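Local coordinates for protein U4/U6 snRNA-associated-splicing factor PRP24 (Saccharomyces cerevisiae, PDB 4N0T) that binds U6 snRNA, helps anneal it to U4 snRNA, and serves as a recycling factor of the spliceosome, at residues Thr86-Tyr96 against Ile151-Ser161. Residues are numbered along the deposited sequence; the frame is centred on the assembly and turned at random.
With nucleotides of chain B.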
loop_
_atom_site.group_PDB
_atom_site.type_symbol
_atom_site.label_atom_id
_atom_site.label_comp_id
_atom_site.label_asym_id
_atom_site.label_seq_id
_atom_site.Cartn_x
_atom_site.Cartn_y
_atom_site.Cartn_z
ATOM N N THR A 86 -10.746 -16.596 1.463
ATOM C CA THR A 86 -9.942 -15.384 1.474
ATOM C C THR A 86 -10.280 -14.485 0.281
ATOM O O THR A 86 -10.345 -14.943 -0.864
ATOM C CB THR A 86 -8.432 -15.729 1.461
ATOM O OG1 THR A 86 -8.125 -16.547 2.600
ATOM C CG2 THR A 86 -7.587 -14.458 1.503
ATOM N N LEU A 87 -10.502 -13.204 0.571
ATOM C CA LEU A 87 -10.733 -12.206 -0.463
ATOM C C LEU A 87 -9.487 -11.353 -0.642
ATOM O O LEU A 87 -8.715 -11.145 0.303
ATOM C CB LEU A 87 -11.840 -11.270 -0.016
ATOM C CG LEU A 87 -13.129 -11.983 0.360
ATOM C CD1 LEU A 87 -13.997 -11.053 1.174
ATOM C CD2 LEU A 87 -13.818 -12.413 -0.904
ATOM N N TRP A 88 -9.301 -10.852 -1.854
ATOM C CA TRP A 88 -8.342 -9.784 -2.075
ATOM C C TRP A 88 -9.127 -8.581 -2.570
ATOM O O TRP A 88 -9.963 -8.699 -3.481
ATOM C CB TRP A 88 -7.277 -10.216 -3.080
ATOM C CG TRP A 88 -6.268 -9.156 -3.446
ATOM C CD1 TRP A 88 -5.121 -8.844 -2.774
ATOM C CD2 TRP A 88 -6.285 -8.332 -4.619
ATOM N NE1 TRP A 88 -4.425 -7.854 -3.453
ATOM C CE2 TRP A 88 -5.129 -7.517 -4.579
ATOM C CE3 TRP A 88 -7.174 -8.191 -5.692
ATOM C CZ2 TRP A 88 -4.837 -6.579 -5.579
ATOM C CZ3 TRP A 88 -6.879 -7.265 -6.688
ATOM C CH2 TRP A 88 -5.719 -6.468 -6.621
ATOM N N MET A 89 -8.870 -7.437 -1.953
ATOM C CA MET A 89 -9.599 -6.213 -2.243
ATOM C C MET A 89 -8.638 -5.085 -2.606
ATOM O O MET A 89 -7.584 -4.936 -1.983
ATOM C CB MET A 89 -10.447 -5.844 -1.022
ATOM C CG MET A 89 -11.360 -4.661 -1.195
ATOM S SD MET A 89 -12.276 -4.395 0.358
ATOM C CE MET A 89 -13.467 -5.722 0.270
ATOM N N THR A 90 -8.975 -4.308 -3.629
ATOM C CA THR A 90 -8.192 -3.120 -3.901
ATOM C C THR A 90 -9.055 -1.949 -4.365
ATOM O O THR A 90 -10.266 -2.101 -4.615
ATOM C CB THR A 90 -7.038 -3.390 -4.910
ATOM O OG1 THR A 90 -6.108 -2.307 -4.832
ATOM C CG2 THR A 90 -7.563 -3.493 -6.356
ATOM N N ASN A 91 -8.420 -0.784 -4.442
ATOM C CA ASN A 91 -9.076 0.451 -4.871
ATOM C C ASN A 91 -10.229 0.883 -3.957
ATOM O O ASN A 91 -11.212 1.483 -4.421
ATOM C CB ASN A 91 -9.558 0.372 -6.318
ATOM C CG ASN A 91 -9.677 1.754 -6.955
ATOM O OD1 ASN A 91 -8.853 2.637 -6.705
ATOM N ND2 ASN A 91 -10.725 1.953 -7.760
ATOM N N PHE A 92 -10.122 0.564 -2.668
ATOM C CA PHE A 92 -10.912 1.286 -1.673
ATOM C C PHE A 92 -10.316 2.687 -1.541
ATOM O O PHE A 92 -9.189 2.928 -1.987
ATOM C CB PHE A 92 -10.963 0.533 -0.327
ATOM C CG PHE A 92 -9.651 -0.097 0.097
ATOM C CD1 PHE A 92 -8.696 0.642 0.782
ATOM C CD2 PHE A 92 -9.409 -1.453 -0.144
ATOM C CE1 PHE A 92 -7.500 0.041 1.219
ATOM C CE2 PHE A 92 -8.215 -2.059 0.277
ATOM C CZ PHE A 92 -7.265 -1.313 0.953
ATOM N N PRO A 93 -11.067 3.638 -0.953
ATOM C CA PRO A 93 -10.519 4.996 -0.836
ATOM C C PRO A 93 -9.201 5.043 -0.051
ATOM O O PRO A 93 -8.989 4.214 0.835
ATOM C CB PRO A 93 -11.626 5.749 -0.079
ATOM C CG PRO A 93 -12.869 5.049 -0.479
ATOM C CD PRO A 93 -12.481 3.580 -0.536
ATOM N N PRO A 94 -8.318 6.000 -0.381
ATOM C CA PRO A 94 -6.970 6.129 0.188
ATOM C C PRO A 94 -6.912 6.241 1.708
ATOM O O PRO A 94 -5.875 5.935 2.315
ATOM C CB PRO A 94 -6.461 7.439 -0.435
ATOM C CG PRO A 94 -7.171 7.538 -1.720
ATOM C CD PRO A 94 -8.525 6.920 -1.515
ATOM N N SER A 95 -8.005 6.691 2.306
ATOM C CA SER A 95 -8.062 6.900 3.747
ATOM C C SER A 95 -8.880 5.814 4.450
ATOM O O SER A 95 -9.122 5.899 5.662
ATOM C CB SER A 95 -8.655 8.273 4.043
ATOM O OG SER A 95 -9.958 8.369 3.498
ATOM N N TYR A 96 -9.314 4.803 3.698
ATOM C CA TYR A 96 -9.988 3.656 4.313
ATOM C C TYR A 96 -9.041 2.957 5.274
ATOM O O TYR A 96 -7.844 2.808 4.999
ATOM C CB TYR A 96 -10.475 2.668 3.255
ATOM C CG TYR A 96 -11.977 2.490 3.198
ATOM C CD1 TYR A 96 -12.833 3.588 3.271
ATOM C CD2 TYR A 96 -12.542 1.223 3.052
ATOM C CE1 TYR A 96 -14.206 3.424 3.212
ATOM C CE2 TYR A 96 -13.917 1.055 2.984
ATOM C CZ TYR A 96 -14.738 2.160 3.067
ATOM O OH TYR A 96 -16.104 2.008 3.004
ATOM N N ILE A 151 -17.356 3.761 -3.797
ATOM C CA ILE A 151 -17.164 4.377 -2.494
ATOM C C ILE A 151 -16.315 5.633 -2.669
ATOM O O ILE A 151 -15.162 5.549 -3.098
ATOM C CB ILE A 151 -16.441 3.412 -1.517
ATOM C CG1 ILE A 151 -17.092 2.024 -1.541
ATOM C CG2 ILE A 151 -16.389 4.002 -0.109
ATOM C CD1 ILE A 151 -16.445 1.019 -0.598
ATOM N N GLU A 152 -16.887 6.795 -2.357
ATOM C CA GLU A 152 -16.181 8.071 -2.506
ATOM C C GLU A 152 -15.582 8.276 -3.897
ATOM O O GLU A 152 -14.530 8.899 -4.035
ATOM C CB GLU A 152 -15.073 8.207 -1.456
ATOM C CG GLU A 152 -15.528 8.064 -0.013
ATOM C CD GLU A 152 -14.362 8.155 0.960
ATOM O OE1 GLU A 152 -13.302 8.686 0.562
ATOM O OE2 GLU A 152 -14.500 7.692 2.114
ATOM N N GLY A 153 -16.244 7.746 -4.919
ATOM C CA GLY A 153 -15.775 7.904 -6.285
ATOM C C GLY A 153 -14.857 6.785 -6.751
ATOM O O GLY A 153 -14.485 6.732 -7.926
ATOM N N TYR A 154 -14.488 5.887 -5.835
ATOM C CA TYR A 154 -13.613 4.761 -6.180
ATOM C C TYR A 154 -14.418 3.488 -6.437
ATOM O O TYR A 154 -15.238 3.081 -5.608
ATOM C CB TYR A 154 -12.581 4.524 -5.063
ATOM C CG TYR A 154 -11.616 5.672 -4.851
ATOM C CD1 TYR A 154 -11.939 6.743 -4.017
ATOM C CD2 TYR A 154 -10.374 5.685 -5.484
ATOM C CE1 TYR A 154 -11.050 7.799 -3.832
ATOM C CE2 TYR A 154 -9.485 6.731 -5.300
ATOM C CZ TYR A 154 -9.831 7.785 -4.480
ATOM O OH TYR A 154 -8.948 8.823 -4.293
ATOM N N THR A 155 -14.190 2.857 -7.584
ATOM C CA THR A 155 -14.831 1.578 -7.874
ATOM C C THR A 155 -14.053 0.464 -7.174
ATOM O O THR A 155 -12.925 0.137 -7.555
ATOM C CB THR A 155 -14.896 1.295 -9.378
ATOM O OG1 THR A 155 -15.668 2.315 -10.022
ATOM C CG2 THR A 155 -15.544 -0.048 -9.643
ATOM N N LEU A 156 -14.662 -0.116 -6.149
ATOM C CA LEU A 156 -14.009 -1.181 -5.386
ATOM C C LEU A 156 -13.760 -2.445 -6.217
ATOM O O LEU A 156 -14.585 -2.847 -7.051
ATOM C CB LEU A 156 -14.849 -1.517 -4.141
ATOM C CG LEU A 156 -14.162 -2.419 -3.117
ATOM C CD1 LEU A 156 -13.061 -1.635 -2.438
ATOM C CD2 LEU A 156 -15.174 -2.912 -2.068
ATOM N N VAL A 157 -12.610 -3.077 -5.994
ATOM C CA VAL A 157 -12.336 -4.376 -6.591
ATOM C C VAL A 157 -12.324 -5.412 -5.477
ATOM O O VAL A 157 -11.585 -5.255 -4.499
ATOM C CB VAL A 157 -10.949 -4.396 -7.266
ATOM C CG1 VAL A 157 -10.614 -5.806 -7.732
ATOM C CG2 VAL A 157 -10.916 -3.424 -8.433
ATOM N N THR A 158 -13.168 -6.440 -5.595
ATOM C CA THR A 158 -13.198 -7.530 -4.598
ATOM C C THR A 158 -13.147 -8.865 -5.337
ATOM O O THR A 158 -13.985 -9.136 -6.203
ATOM C CB THR A 158 -14.465 -7.463 -3.702
ATOM O OG1 THR A 158 -14.507 -6.200 -3.037
ATOM C CG2 THR A 158 -14.440 -8.571 -2.636
ATOM N N LYS A 159 -12.151 -9.692 -5.015
ATOM C CA LYS A 159 -11.909 -10.945 -5.720
ATOM C C LYS A 159 -11.689 -12.083 -4.733
ATOM O O LYS A 159 -11.202 -11.864 -3.624
ATOM C CB LYS A 159 -10.655 -10.825 -6.608
ATOM C CG LYS A 159 -10.755 -9.827 -7.764
ATOM C CD LYS A 159 -9.403 -9.705 -8.502
ATOM C CE LYS A 159 -9.487 -8.811 -9.732
ATOM N NZ LYS A 159 -10.136 -9.517 -10.869
ATOM N N VAL A 160 -12.049 -13.294 -5.138
ATOM C CA VAL A 160 -11.585 -14.475 -4.440
ATOM C C VAL A 160 -10.065 -14.503 -4.626
ATOM O O VAL A 160 -9.572 -14.441 -5.755
ATOM C CB VAL A 160 -12.240 -15.745 -4.998
ATOM C CG1 VAL A 160 -11.627 -16.978 -4.368
ATOM C CG2 VAL A 160 -13.749 -15.715 -4.717
ATOM N N SER A 161 -9.325 -14.548 -3.520
ATOM C CA SER A 161 -7.862 -14.427 -3.566
ATOM C C SER A 161 -7.149 -15.573 -4.291
ATOM O O SER A 161 -7.324 -16.754 -3.958
ATOM C CB SER A 161 -7.302 -14.275 -2.142
ATOM O OG SER A 161 -5.882 -14.244 -2.174
ATOM P P A B 20 -0.487 -5.424 -7.815
ATOM O OP1 A B 20 0.297 -4.200 -7.496
ATOM O OP2 A B 20 -0.263 -6.090 -9.125
ATOM O "O5'" A B 20 -0.257 -6.513 -6.682
ATOM C "C5'" A B 20 -0.269 -6.172 -5.292
ATOM C "C4'" A B 20 -0.281 -7.408 -4.436
ATOM O "O4'" A B 20 -1.613 -7.990 -4.500
ATOM C "C3'" A B 20 0.695 -8.510 -4.857
ATOM O "O3'" A B 20 1.150 -9.212 -3.704
ATOM C "C2'" A B 20 -0.191 -9.442 -5.679
ATOM O "O2'" A B 20 0.263 -10.779 -5.735
ATOM C "C1'" A B 20 -1.527 -9.331 -4.939
ATOM N N9 A B 20 -2.682 -9.622 -5.787
ATOM C C8 A B 20 -3.048 -8.990 -6.948
ATOM N N7 A B 20 -4.112 -9.521 -7.510
ATOM C C5 A B 20 -4.473 -10.552 -6.652
ATOM C C6 A B 20 -5.517 -11.498 -6.684
ATOM N N6 A B 20 -6.427 -11.539 -7.658
ATOM N N1 A B 20 -5.577 -12.392 -5.670
ATOM C C2 A B 20 -4.646 -12.360 -4.709
ATOM N N3 A B 20 -3.613 -11.520 -4.586
ATOM C C4 A B 20 -3.595 -10.634 -5.589
ATOM P P A B 18 -1.032 4.121 -8.444
ATOM O OP1 A B 18 0.262 4.155 -7.700
ATOM O OP2 A B 18 -1.073 3.655 -9.844
ATOM O "O5'" A B 18 -2.090 3.196 -7.676
ATOM C "C5'" A B 18 -2.301 3.312 -6.278
ATOM C "C4'" A B 18 -3.516 2.523 -5.836
ATOM O "O4'" A B 18 -4.691 2.952 -6.579
ATOM C "C3'" A B 18 -3.462 1.020 -6.070
ATOM O "O3'" A B 18 -2.735 0.344 -5.064
ATOM C "C2'" A B 18 -4.939 0.643 -6.121
ATOM O "O2'" A B 18 -5.507 0.652 -4.822
ATOM C "C1'" A B 18 -5.507 1.840 -6.874
ATOM N N9 A B 18 -5.504 1.642 -8.335
ATOM C C8 A B 18 -4.773 2.332 -9.279
ATOM N N7 A B 18 -5.012 1.940 -10.503
ATOM C C5 A B 18 -5.970 0.949 -10.366
ATOM C C6 A B 18 -6.630 0.150 -11.305
ATOM N N6 A B 18 -6.429 0.247 -12.628
ATOM N N1 A B 18 -7.520 -0.756 -10.854
ATOM C C2 A B 18 -7.736 -0.845 -9.534
ATOM N N3 A B 18 -7.170 -0.138 -8.559
ATOM C C4 A B 18 -6.279 0.749 -9.039
ATOM P P U B 17 -3.577 9.101 -12.498
ATOM O OP1 U B 17 -4.551 9.656 -11.517
ATOM O OP2 U B 17 -2.856 10.009 -13.416
ATOM O "O5'" U B 17 -2.475 8.322 -11.642
ATOM C "C5'" U B 17 -2.721 7.049 -11.048
ATOM C "C4'" U B 17 -3.071 7.163 -9.583
ATOM O "O4'" U B 17 -4.471 7.531 -9.458
ATOM C "C3'" U B 17 -2.950 5.869 -8.780
ATOM O "O3'" U B 17 -1.637 5.605 -8.322
ATOM C "C2'" U B 17 -3.956 6.076 -7.653
ATOM O "O2'" U B 17 -3.432 6.906 -6.627
ATOM C "C1'" U B 17 -5.069 6.823 -8.379
ATOM N N1 U B 17 -6.047 5.854 -8.934
ATOM C C2 U B 17 -6.876 5.196 -8.023
ATOM O O2 U B 17 -6.830 5.411 -6.824
ATOM N N3 U B 17 -7.753 4.291 -8.558
ATOM C C4 U B 17 -7.877 3.979 -9.898
ATOM O O4 U B 17 -8.696 3.134 -10.249
ATOM C C5 U B 17 -7.000 4.695 -10.780
ATOM C C6 U B 17 -6.131 5.586 -10.281
HETATM O O HOH W 1 -13.899 1.711 -3.465
HETATM O O HOH W 2 -12.264 3.890 -9.416
#
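Trp-88 and Lys-159 form a hydrogen-bonded pair across two antiparallel strands, their side chains lying side by side on the RNA-binding face of the second RNA recognition motif. With CG anti to the backbone N (chi1 177°), the indole stands off the sheet and turns one broad face to the base of A20 of chain B, whose C5 lies 3.5 Å from Trp-88 CD2. Lys-159 passes at the indole edge, its CD 3.9 Å from Trp-88 CE3, so a long aliphatic stem suits this flank. Replacing Trp-88 by alanine would probably leave the base of A20 without the indole face beneath it and Lys-159 CD without the ring edge it rests against. Farther along the same face, Thr-90 CG2 packs 3.6 Å from Val-157 CB, one beta-branched side chain beside another.

Past the strand end, Asn-91 uses both halves of its amide: OD1 accepts a hydrogen bond from N3 of U17 of chain B at 2.7 Å, while ND2 donates one to Thr-155 O at 2.9 Å, from above that carbonyl's plane. Beside it, Tyr-154 receives Pro-93 CA over its ring face, a CH-pi contact. Pro-94 crosses Tyr-154 at about a right angle, its CD 3.4 Å from Tyr-154 CZ; compact, rigid proline rings can pack this close. On the reverse face Met-89 and Leu-156 meet obliquely, CG to CD1 at 3.7 Å.

Strand 86-90 is the first and central strand of the beta-alpha-beta-beta-alpha-beta fold; 154-160, its last, lies between 86-90 and short strand 150-151. Strand 128-133 flanks 86-90, adding Phe-128 and Tyr-130 around Trp-88, while helices 98-107 and 136-146 cover the reverse face, touching Phe-92 and Leu-87 respectively.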